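Long-range contacts in MoaD/ThiS family protein (Mycobacterium tuberculosis, PDB 6JBZ), which probably serves, as a ubiquitin-like sulfur carrier of the MoaD family, in the biosynthesis of the molybdenum cofactor: residues A38-L43 / V75-G80; G10-V15 / K31-S36; L64-V69 / A79-D84. All blocks are in the same frame, centred on the assembly; numbering follows the deposited sequence.

Interaction 1 (A38-L43 / V75-G80); sequences ATVAEL and VALSAG
Leu77 and Val40 each give a backbone N-H across the contact: Leu77 N donates to Ala38 O at 2.9 Å, and Val40 N to Val75 O at 3.2 Å. These two bonds tie the start of helix 40-50 to the loop that leads into strand 82-86, and both donors lie nearly along the C=O axis of the acceptor. Between them Thr39 and Ala76 form a single bridge. Two CA-H...O contacts fill in around it, from Ala76 CA to Ala38 O and from Thr39 CA to Val75 O.

Thr39 is the N-cap of the helix, and with Glu42 it makes a capping box. Its OG1 sits between the backbone N and the carbonyl carbon (chi1 60°), from where it accepts from Glu42 N at 3.0 Å; the return bond from Thr39 N to Glu42 OE2 is weak. The same OE2 forms a salt bridge with Arg35. In the ubiquitin-like fold of the MoaD/ThiS family this helix packs across the sheet, and here the loop 75-80 is fastened to its first turn.

The apolar contacts centre on Leu77, whose side chain crosses those of Val40 and Leu43 at about a right angle. Leu77 CD2 meets Val40 CG2 at 3.5 Å, while Leu77 CD1 faces Leu43 CD2 at 4.0 Å. Val40 CG2 also reaches Val75 CG1 at 4.0 Å. Beyond the helix, Leu77 continues onto Ile11 and Leu34 of the sheet.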
loop_
_atom_site.group_PDB
_atom_site.type_symbol
_atom_site.label_atom_id
_atom_site.label_comp_id
_atom_site.label_asym_id
_atom_site.label_seq_id
_atom_site.Cartn_x
_atom_site.Cartn_y
_atom_site.Cartn_z
ATOM N N ALA B 38 -41.658 -20.118 -20.746
ATOM C CA ALA B 38 -41.614 -19.445 -19.460
ATOM C C ALA B 38 -40.427 -18.471 -19.416
ATOM O O ALA B 38 -39.356 -18.762 -19.943
ATOM C CB ALA B 38 -41.528 -20.465 -18.335
ATOM N N THR B 39 -40.626 -17.306 -18.818
ATOM C CA THR B 39 -39.546 -16.341 -18.753
ATOM C C THR B 39 -38.697 -16.518 -17.491
ATOM O O THR B 39 -39.103 -17.183 -16.522
ATOM C CB THR B 39 -40.077 -14.894 -18.798
ATOM O OG1 THR B 39 -40.945 -14.658 -17.684
ATOM C CG2 THR B 39 -40.824 -14.650 -20.086
ATOM N N VAL B 40 -37.506 -15.926 -17.515
ATOM C CA VAL B 40 -36.667 -15.867 -16.329
ATOM C C VAL B 40 -37.453 -15.189 -15.203
ATOM O O VAL B 40 -37.337 -15.560 -14.033
ATOM C CB VAL B 40 -35.343 -15.124 -16.617
ATOM C CG1 VAL B 40 -34.686 -14.663 -15.335
ATOM C CG2 VAL B 40 -34.403 -16.025 -17.376
ATOM N N ALA B 41 -38.284 -14.222 -15.564
ATOM C CA ALA B 41 -39.129 -13.553 -14.586
ATOM C C ALA B 41 -40.151 -14.504 -13.938
ATOM O O ALA B 41 -40.374 -14.461 -12.724
ATOM C CB ALA B 41 -39.840 -12.385 -15.232
ATOM N N GLU B 42 -40.777 -15.355 -14.745
ATOM C CA GLU B 42 -41.763 -16.285 -14.218
ATOM C C GLU B 42 -41.108 -17.304 -13.303
ATOM O O GLU B 42 -41.727 -17.742 -12.332
ATOM C CB GLU B 42 -42.498 -17.006 -15.340
ATOM C CG GLU B 42 -43.435 -16.149 -16.156
ATOM C CD GLU B 42 -43.994 -16.925 -17.333
ATOM O OE1 GLU B 42 -44.461 -18.066 -17.124
ATOM O OE2 GLU B 42 -43.946 -16.415 -18.466
ATOM N N LEU B 43 -39.874 -17.691 -13.634
ATOM C CA LEU B 43 -39.085 -18.629 -12.829
ATOM C C LEU B 43 -38.744 -18.043 -11.455
ATOM O O LEU B 43 -39.011 -18.662 -10.411
ATOM C CB LEU B 43 -37.793 -19.012 -13.564
ATOM C CG LEU B 43 -36.761 -19.881 -12.831
ATOM C CD1 LEU B 43 -37.318 -21.294 -12.547
ATOM C CD2 LEU B 43 -35.445 -19.962 -13.600
ATOM N N VAL B 75 -36.724 -12.485 -21.116
ATOM C CA VAL B 75 -36.225 -13.463 -22.071
ATOM C C VAL B 75 -36.785 -14.836 -21.705
ATOM O O VAL B 75 -36.945 -15.153 -20.522
ATOM C CB VAL B 75 -34.669 -13.491 -22.118
ATOM C CG1 VAL B 75 -34.082 -13.872 -20.765
ATOM C CG2 VAL B 75 -34.183 -14.440 -23.212
ATOM N N ALA B 76 -37.097 -15.630 -22.726
ATOM C CA ALA B 76 -37.692 -16.950 -22.549
ATOM C C ALA B 76 -36.642 -18.011 -22.301
ATOM O O ALA B 76 -35.531 -17.911 -22.796
ATOM C CB ALA B 76 -38.518 -17.325 -23.766
ATOM N N LEU B 77 -37.012 -19.041 -21.548
ATOM C CA LEU B 77 -36.110 -20.144 -21.255
ATOM C C LEU B 77 -36.298 -21.292 -22.240
ATOM O O LEU B 77 -37.349 -21.417 -22.873
ATOM C CB LEU B 77 -36.333 -20.650 -19.829
ATOM C CG LEU B 77 -36.173 -19.656 -18.682
ATOM C CD1 LEU B 77 -36.694 -20.277 -17.415
ATOM C CD2 LEU B 77 -34.725 -19.290 -18.525
ATOM N N SER B 78 -35.282 -22.139 -22.349
ATOM C CA SER B 78 -35.378 -23.363 -23.136
ATOM C C SER B 78 -35.109 -24.550 -22.240
ATOM O O SER B 78 -34.424 -24.421 -21.229
ATOM C CB SER B 78 -34.382 -23.363 -24.290
ATOM O OG SER B 78 -34.191 -22.052 -24.779
ATOM N N ALA B 79 -35.635 -25.706 -22.616
ATOM C CA ALA B 79 -35.350 -26.929 -21.900
ATOM C C ALA B 79 -33.841 -27.132 -21.779
ATOM O O ALA B 79 -33.094 -26.882 -22.728
ATOM C CB ALA B 79 -35.994 -28.105 -22.595
ATOM N N GLY B 80 -33.404 -27.554 -20.593
ATOM C CA GLY B 80 -32.011 -27.845 -20.342
ATOM C C GLY B 80 -31.216 -26.642 -19.875
ATOM O O GLY B 80 -30.074 -26.788 -19.440
#

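Interaction 2 (G10-V15 / K31-S36); sequences GIQVTV and KVTLRS
With chi1 at -63°, Val13 places CG2 between its backbone N and carbonyl carbon, where the methyl meets Leu34 CD1 at 3.6 Å; the two side chains cross at about a right angle. Gln12 has CG anti to the backbone N (chi1 -150°) and runs on extended, which lays its amide against the aliphatic part of Lys31: NE2 is 3.4 Å from Lys31 CD and equally near CB, a van der Waals contact.

The residues alternate between the two faces of the sheet. Ile11, Val13, Val32 and Leu34 share one, while Gln12, Thr14, Lys31 and Thr33 occupy the other. On the Val32 side, Val15 CG2 approaches Val32 CG2 at 3.8 Å, and the chain is covered there by Leu43 of helix 40-50. Thr14 and Lys31 lie side by side and point the same way.

Four backbone hydrogen bonds set the register. Ile11 and Leu34 exchange a pair, as do Val13 and Val32; Val32 N to Val13 O measures 2.7 Å and Val13 N to Val32 O 2.8 Å. Gln12 with Thr33 and Thr14 with Lys31 are the non-hydrogen-bonded pairs between and beyond them. The strand directions differ by 146°, so the ribbon is antiparallel with a marked twist. Such pairing of the first two strands, with the apolar face turned to the helix, is characteristic of the beta-grasp (ubiquitin-like) fold.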
loop_
_atom_site.group_PDB
_atom_site.type_symbol
_atom_site.label_atom_id
_atom_site.label_comp_id
_atom_site.label_asym_id
_atom_site.label_seq_id
_atom_site.Cartn_x
_atom_site.Cartn_y
_atom_site.Cartn_z
ATOM N N GLY B 10 -44.431 -28.392 -20.965
ATOM C CA GLY B 10 -43.479 -28.020 -19.972
ATOM C C GLY B 10 -42.043 -28.280 -20.273
ATOM O O GLY B 10 -41.699 -29.164 -21.007
ATOM N N ILE B 11 -41.203 -27.490 -19.638
ATOM C CA ILE B 11 -39.794 -27.649 -19.744
ATOM C C ILE B 11 -39.208 -27.675 -18.366
ATOM O O ILE B 11 -39.771 -27.190 -17.432
ATOM C CB ILE B 11 -39.161 -26.530 -20.541
ATOM C CG1 ILE B 11 -39.502 -25.194 -19.947
ATOM C CG2 ILE B 11 -39.642 -26.579 -21.954
ATOM C CD1 ILE B 11 -38.482 -24.145 -20.256
ATOM N N GLN B 12 -38.052 -28.275 -18.271
ATOM C CA GLN B 12 -37.364 -28.422 -17.034
ATOM C C GLN B 12 -36.106 -27.618 -17.133
ATOM O O GLN B 12 -35.464 -27.625 -18.136
ATOM C CB GLN B 12 -37.042 -29.872 -16.844
ATOM C CG GLN B 12 -36.982 -30.312 -15.413
ATOM C CD GLN B 12 -36.753 -31.784 -15.311
ATOM O OE1 GLN B 12 -37.213 -32.526 -16.144
ATOM N NE2 GLN B 12 -36.049 -32.210 -14.298
ATOM N N VAL B 13 -35.791 -26.873 -16.100
ATOM C CA VAL B 13 -34.556 -26.133 -16.050
ATOM C C VAL B 13 -33.853 -26.395 -14.743
ATOM O O VAL B 13 -34.452 -26.792 -13.800
ATOM C CB VAL B 13 -34.755 -24.620 -16.211
ATOM C CG1 VAL B 13 -35.336 -24.275 -17.551
ATOM C CG2 VAL B 13 -35.567 -24.053 -15.085
ATOM N N THR B 14 -32.559 -26.189 -14.726
ATOM C CA THR B 14 -31.806 -26.299 -13.517
ATOM C C THR B 14 -31.474 -24.937 -12.978
ATOM O O THR B 14 -30.874 -24.166 -13.643
ATOM C CB THR B 14 -30.496 -27.021 -13.747
ATOM O OG1 THR B 14 -30.756 -28.312 -14.267
ATOM C CG2 THR B 14 -29.783 -27.182 -12.474
ATOM N N VAL B 15 -31.899 -24.661 -11.760
ATOM C CA VAL B 15 -31.428 -23.521 -10.983
ATOM C C VAL B 15 -30.228 -23.954 -10.144
ATOM O O VAL B 15 -30.333 -24.896 -9.367
ATOM C CB VAL B 15 -32.520 -22.947 -10.039
ATOM C CG1 VAL B 15 -31.952 -21.824 -9.174
ATOM C CG2 VAL B 15 -33.717 -22.464 -10.826
ATOM N N LYS B 31 -34.137 -28.777 -9.967
ATOM C CA LYS B 31 -34.749 -28.870 -11.290
ATOM C C LYS B 31 -36.163 -28.316 -11.204
ATOM O O LYS B 31 -36.961 -28.769 -10.399
ATOM C CB LYS B 31 -34.756 -30.302 -11.796
ATOM C CG LYS B 31 -33.482 -30.703 -12.508
ATOM C CD LYS B 31 -33.248 -32.197 -12.392
ATOM C CE LYS B 31 -32.027 -32.642 -13.183
ATOM N NZ LYS B 31 -31.788 -34.107 -13.028
ATOM N N VAL B 32 -36.466 -27.313 -12.012
ATOM C CA VAL B 32 -37.770 -26.654 -11.951
ATOM C C VAL B 32 -38.540 -26.867 -13.257
ATOM O O VAL B 32 -37.988 -26.680 -14.338
ATOM C CB VAL B 32 -37.613 -25.137 -11.685
ATOM C CG1 VAL B 32 -38.971 -24.472 -11.433
ATOM C CG2 VAL B 32 -36.657 -24.901 -10.524
ATOM N N THR B 33 -39.804 -27.267 -13.165
ATOM C CA THR B 33 -40.641 -27.430 -14.356
ATOM C C THR B 33 -41.508 -26.194 -14.635
ATOM O O THR B 33 -42.223 -25.708 -13.767
ATOM C CB THR B 33 -41.554 -28.652 -14.238
ATOM O OG1 THR B 33 -40.763 -29.840 -14.244
ATOM C CG2 THR B 33 -42.530 -28.703 -15.416
ATOM N N LEU B 34 -41.436 -25.683 -15.852
ATOM C CA LEU B 34 -42.261 -24.552 -16.240
ATOM C C LEU B 34 -42.950 -24.800 -17.586
ATOM O O LEU B 34 -42.623 -25.745 -18.304
ATOM C CB LEU B 34 -41.419 -23.285 -16.317
ATOM C CG LEU B 34 -40.442 -22.961 -15.193
ATOM C CD1 LEU B 34 -39.042 -23.197 -15.679
ATOM C CD2 LEU B 34 -40.603 -21.524 -14.741
ATOM N N ARG B 35 -43.913 -23.949 -17.915
ATOM C CA ARG B 35 -44.529 -23.938 -19.230
ATOM C C ARG B 35 -43.459 -23.705 -20.271
ATOM O O ARG B 35 -42.426 -23.114 -19.959
ATOM C CB ARG B 35 -45.590 -22.846 -19.311
ATOM C CG ARG B 35 -45.009 -21.454 -19.487
ATOM C CD ARG B 35 -46.080 -20.386 -19.410
ATOM N NE ARG B 35 -45.531 -19.050 -19.630
ATOM C CZ ARG B 35 -45.286 -18.516 -20.828
ATOM N NH1 ARG B 35 -45.534 -19.199 -21.938
ATOM N NH2 ARG B 35 -44.792 -17.292 -20.918
ATOM N N SER B 36 -43.669 -24.183 -21.496
ATOM C CA SER B 36 -42.777 -23.805 -22.596
ATOM C C SER B 36 -42.810 -22.299 -22.782
ATOM O O SER B 36 -43.885 -21.690 -22.780
ATOM C CB SER B 36 -43.165 -24.494 -23.906
ATOM O OG SER B 36 -42.726 -25.842 -23.925
#

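Interaction 3 (L64-V69 / A79-D84); sequences LRDGIV and AGDTID
Strands 62-65 and 82-86 run antiparallel in the sheet of this ubiquitin-like fold, and the contact lies where the first of them ends in the type I' turn from Arg65 to Ile68. Leu64 and Asp84 are the hydrogen-bonded pair: Leu64 N reaches Asp84 O at 3.0 Å, and Asp84 N returns to Leu64 O from above the carbonyl plane. Leu64 CB and Asp84 CB are 3.7 Å apart. Arg65 and Ile83 follow as a non-hydrogen-bonded pair, with Ile83 CD1 against Arg65 CB at 3.8 Å.

At the turn, Asp66 holds Thr82 by two bonds. Asp66 N donates to Thr82 O in the carbonyl plane, and Thr82 N donates to Asp66 OD1 at 2.9 Å, meeting that oxygen nearly along its C-O axis. Main chain and side chain of one residue thus grip both polar backbone atoms of Thr82.

Arg65, with CG anti to the backbone N (chi1 169°) and the chain extended to NE, reaches past Ile83 to Asp81. Its guanidinium approaches side-on, and Arg65 NE and Arg65 NH2 both bond to the single oxygen Asp81 OD2, at 2.8 Å and 3.2 Å. OD2 lies in the guanidinium plane, yet the two flat groups are turned 66° apart: NE meets the oxygen from above the carboxylate plane, whereas toward Arg65 NH2 Asp81 OD2 uses its syn lone pair. Ser78 N is a further donor to OD2. Asp84 turns its carboxylate to Arg16 and to a polar side chain of another protein chain.

Asp66 OD2 stands 3.7 Å from Asp81 OD1, a proximity of like charges that the Arg65 salt bridge probably offsets. With Asp81 buried, its charge is likely to be stabilised by the guanidinium and by the Ser78 amide.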
loop_
_atom_site.group_PDB
_atom_site.type_symbol
_atom_site.label_atom_id
_atom_site.label_comp_id
_atom_site.label_asym_id
_atom_site.label_seq_id
_atom_site.Cartn_x
_atom_site.Cartn_y
_atom_site.Cartn_z
ATOM N N LEU B 64 -27.285 -15.658 -14.080
ATOM C CA LEU B 64 -26.677 -16.076 -15.328
ATOM C C LEU B 64 -27.571 -17.094 -16.027
ATOM O O LEU B 64 -28.373 -17.780 -15.390
ATOM C CB LEU B 64 -25.298 -16.681 -15.102
ATOM C CG LEU B 64 -24.230 -15.875 -14.370
ATOM C CD1 LEU B 64 -22.968 -16.715 -14.299
ATOM C CD2 LEU B 64 -23.991 -14.546 -15.058
ATOM N N ARG B 65 -27.424 -17.204 -17.339
ATOM C CA ARG B 65 -28.114 -18.242 -18.075
ATOM C C ARG B 65 -27.143 -18.916 -19.009
ATOM O O ARG B 65 -26.681 -18.299 -19.962
ATOM C CB ARG B 65 -29.282 -17.657 -18.844
ATOM C CG ARG B 65 -29.878 -18.608 -19.835
ATOM C CD ARG B 65 -30.946 -17.884 -20.590
ATOM N NE ARG B 65 -31.648 -18.762 -21.509
ATOM C CZ ARG B 65 -31.869 -18.458 -22.778
ATOM N NH1 ARG B 65 -31.427 -17.297 -23.255
ATOM N NH2 ARG B 65 -32.529 -19.310 -23.562
ATOM N N ASP B 66 -26.817 -20.171 -18.724
ATOM C CA ASP B 66 -25.755 -20.858 -19.440
ATOM C C ASP B 66 -24.491 -19.990 -19.515
ATOM O O ASP B 66 -23.778 -19.954 -20.530
ATOM C CB ASP B 66 -26.233 -21.254 -20.837
ATOM C CG ASP B 66 -27.247 -22.365 -20.797
ATOM O OD1 ASP B 66 -27.625 -22.766 -19.673
ATOM O OD2 ASP B 66 -27.671 -22.831 -21.875
ATOM N N GLY B 67 -24.234 -19.271 -18.431
ATOM C CA GLY B 67 -22.989 -18.551 -18.291
ATOM C C GLY B 67 -23.125 -17.061 -18.471
ATOM O O GLY B 67 -22.303 -16.309 -17.955
ATOM N N ILE B 68 -24.157 -16.622 -19.188
ATOM C CA ILE B 68 -24.239 -15.224 -19.583
ATOM C C ILE B 68 -25.163 -14.428 -18.688
ATOM O O ILE B 68 -26.243 -14.892 -18.346
ATOM C CB ILE B 68 -24.716 -15.095 -21.033
ATOM C CG1 ILE B 68 -23.825 -15.920 -21.951
ATOM C CG2 ILE B 68 -24.743 -13.626 -21.469
ATOM C CD1 ILE B 68 -24.365 -16.004 -23.343
ATOM N N VAL B 69 -24.744 -13.225 -18.309
ATOM C CA VAL B 69 -25.606 -12.385 -17.493
ATOM C C VAL B 69 -26.935 -12.120 -18.180
ATOM O O VAL B 69 -26.980 -11.635 -19.303
ATOM C CB VAL B 69 -24.963 -11.049 -17.175
ATOM C CG1 VAL B 69 -25.793 -10.327 -16.131
ATOM C CG2 VAL B 69 -23.548 -11.260 -16.699
ATOM N N ALA B 79 -35.635 -25.706 -22.616
ATOM C CA ALA B 79 -35.350 -26.929 -21.900
ATOM C C ALA B 79 -33.841 -27.132 -21.779
ATOM O O ALA B 79 -33.094 -26.882 -22.728
ATOM C CB ALA B 79 -35.994 -28.105 -22.595
ATOM N N GLY B 80 -33.404 -27.554 -20.593
ATOM C CA GLY B 80 -32.011 -27.845 -20.342
ATOM C C GLY B 80 -31.216 -26.642 -19.875
ATOM O O GLY B 80 -30.074 -26.788 -19.440
ATOM N N ASP B 81 -31.802 -25.452 -19.972
ATOM C CA ASP B 81 -31.138 -24.237 -19.485
ATOM C C ASP B 81 -30.662 -24.369 -18.039
ATOM O O ASP B 81 -31.255 -25.100 -17.233
ATOM C CB ASP B 81 -32.069 -23.036 -19.584
ATOM C CG ASP B 81 -32.031 -22.377 -20.938
ATOM O OD1 ASP B 81 -31.370 -22.916 -21.845
ATOM O OD2 ASP B 81 -32.665 -21.315 -21.091
ATOM N N THR B 82 -29.583 -23.665 -17.721
ATOM C CA THR B 82 -29.129 -23.568 -16.345
ATOM C C THR B 82 -29.122 -22.119 -15.919
ATOM O O THR B 82 -28.548 -21.261 -16.595
ATOM C CB THR B 82 -27.741 -24.154 -16.148
ATOM O OG1 THR B 82 -27.747 -25.516 -16.579
ATOM C CG2 THR B 82 -27.346 -24.082 -14.674
ATOM N N ILE B 83 -29.777 -21.850 -14.798
ATOM C CA ILE B 83 -29.869 -20.498 -14.284
ATOM C C ILE B 83 -29.074 -20.376 -12.989
ATOM O O ILE B 83 -29.446 -20.952 -11.966
ATOM C CB ILE B 83 -31.330 -20.100 -14.050
ATOM C CG1 ILE B 83 -32.138 -20.359 -15.311
ATOM C CG2 ILE B 83 -31.437 -18.645 -13.671
ATOM C CD1 ILE B 83 -31.690 -19.497 -16.474
ATOM N N ASP B 84 -27.968 -19.640 -13.044
ATOM C CA ASP B 84 -27.164 -19.360 -11.863
ATOM C C ASP B 84 -27.738 -18.186 -11.076
ATOM O O ASP B 84 -28.073 -17.147 -11.647
ATOM C CB ASP B 84 -25.721 -19.065 -12.264
ATOM C CG ASP B 84 -24.941 -20.315 -12.574
ATOM O OD1 ASP B 84 -25.538 -21.414 -12.575
ATOM O OD2 ASP B 84 -23.725 -20.196 -12.821
#

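In the fold
From the N terminus, interaction 2 closes first, pairing strand 11-17 with strand 29-34 around helix 19-25. Interaction 1 opens just afterwards, at the start of helix 40-50, and spans a long loop that ends on 75-80. Interaction 3 opens within that loop and ends slightly later, on 79-84, so the two end on the same part of the chain and share Ala79 and Gly80. Interactions 2 and 1 are joined by Arg35 with Glu42 and by Leu43 lying on strand 29-34. Thr14 makes probable backbone hydrogen bonds to Ile83 and Asp81, setting strand 11-17 beside strand 82-86. Ile83 in turn packs on Leu43 and Leu77, so helix, loop and sheet meet there.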